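Local coordinates for aerotolerance-related membrane protein (Bacteroides fragilis, PDB 4JDU) that is of unknown precise function but probably contributes to aerotolerance and carries a von Willebrand factor type A domain, the part present here, which binds calcium, at residues A128-S131 with S132-S135. The protein carries 6 engineered substitutions. Sequence-based numbering, arbitrary orientation. Where two conformers were deposited one is given.
Sequences AAKS and SSSS. Engineered in segment 128-131: Ser-131 (natural residue Glu). Engineered in segment 132-135: Ser-132 (natural residue Ala), Ser-133 (natural residue Ala), Ser-134 (natural residue Lys), Ser-135 (natural residue Lys).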
# COMPACT_ATOMS: atom_id res chain seq x y z
N ALA A 128 -8.46 -7.56 -10.00
CA ALA A 128 -7.02 -7.76 -9.99
C ALA A 128 -6.62 -8.68 -8.84
O ALA A 128 -5.75 -9.54 -9.01
CB ALA A 128 -6.28 -6.42 -9.88
N ALA A 129 -7.23 -8.49 -7.67
CA ALA A 129 -6.94 -9.33 -6.52
C ALA A 129 -7.33 -10.78 -6.80
O ALA A 129 -6.58 -11.70 -6.45
CB ALA A 129 -7.65 -8.81 -5.27
N LYS A 130 -8.50 -10.98 -7.41
CA LYS A 130 -8.96 -12.31 -7.80
C LYS A 130 -7.98 -12.98 -8.76
O LYS A 130 -7.64 -14.15 -8.58
CB LYS A 130 -10.33 -12.22 -8.45
CG LYS A 130 -10.94 -13.58 -8.76
CD LYS A 130 -11.10 -14.38 -7.48
CE LYS A 130 -11.80 -15.71 -7.71
NZ LYS A 130 -12.15 -16.37 -6.42
N SER A 131 -7.53 -12.24 -9.76
CA SER A 131 -6.59 -12.77 -10.75
C SER A 131 -5.30 -13.21 -10.07
O SER A 131 -4.78 -14.30 -10.33
CB SER A 131 -6.28 -11.71 -11.80
OG SER A 131 -5.52 -12.27 -12.86
N SER A 132 -4.81 -12.36 -9.19
CA SER A 132 -3.59 -12.63 -8.44
C SER A 132 -3.72 -13.90 -7.60
O SER A 132 -2.91 -14.81 -7.70
CB SER A 132 -3.23 -11.43 -7.56
OG SER A 132 -1.99 -11.62 -6.92
N SER A 133 -4.75 -13.96 -6.76
CA SER A 133 -4.89 -15.10 -5.85
C SER A 133 -5.16 -16.40 -6.60
O SER A 133 -4.71 -17.47 -6.18
CB SER A 133 -5.96 -14.82 -4.78
OG SER A 133 -7.25 -14.72 -5.35
N SER A 134 -5.89 -16.32 -7.71
CA SER A 134 -6.14 -17.50 -8.55
C SER A 134 -4.82 -18.12 -8.97
O SER A 134 -4.69 -19.34 -9.04
CB SER A 134 -6.91 -17.10 -9.81
OG SER A 134 -7.23 -18.25 -10.58
N SER A 135 -3.84 -17.27 -9.24
CA SER A 135 -2.53 -17.74 -9.68
C SER A 135 -1.62 -18.14 -8.51
O SER A 135 -0.48 -18.56 -8.73
CB SER A 135 -1.84 -16.70 -10.57
OG SER A 135 -1.43 -15.55 -9.85
O HOH W 1 -8.92 -16.74 -6.36
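Ser-133 lies one turn beyond Ala-129 and Lys-130 in a continuous helix; like all five serines from 131 to 135 it is engineered, replacing a natural Ala. Its CB passes 3.6 Å from Ala-129 O. That carbonyl oxygen also accepts from Ser-133 N, at 2.9 Å and in a nearly straight bond (N-H...O 170°). A chi1 of 66° folds OG back over the main chain, straddled by its own N and C and turned toward the preceding turn. There OG lies 3.3 Å from both Ala-129 O and Lys-130 O, close polar approaches that do not amount to hydrogen bonds. OG accepts a hydrogen bond from a water at 2.8 Å and also bonds Glu-184 O, at the end of helix 175-184. The same water accepts a weak bond from Lys-130 NZ, so that water bridges the two side-chain ends. Lys-130 NZ has, in addition, a long, weak ion pair with Glu-184 OE2.

Ser-132 N to Ala-128 O and Ser-134 N to Lys-130 O repeat the i to i+4 pattern with good geometry, but the last link, Ser-135 N to Ser-131 O, lengthens to 3.3 Å and bends to 144°. At this C-terminal end Ser-135 N also makes a weak bond to Ser-132 O. The OG of Ser-135, likewise folded back over its main chain, donates to that same oxygen at 2.7 Å. In one of its two conformers Ser-132 bonds through OG to Ile-137 O, in the chain just past the helix, while Ala-128 packs on Ile-95 and Asn-96 of helix 91-99. These bonds describe the C-terminal turn of helix 125-134, the crossover helix of the beta-alpha-beta unit joining parallel strands 109-116 and 138-143 in the Rossmann-like von Willebrand factor type A fold, away from the calcium site.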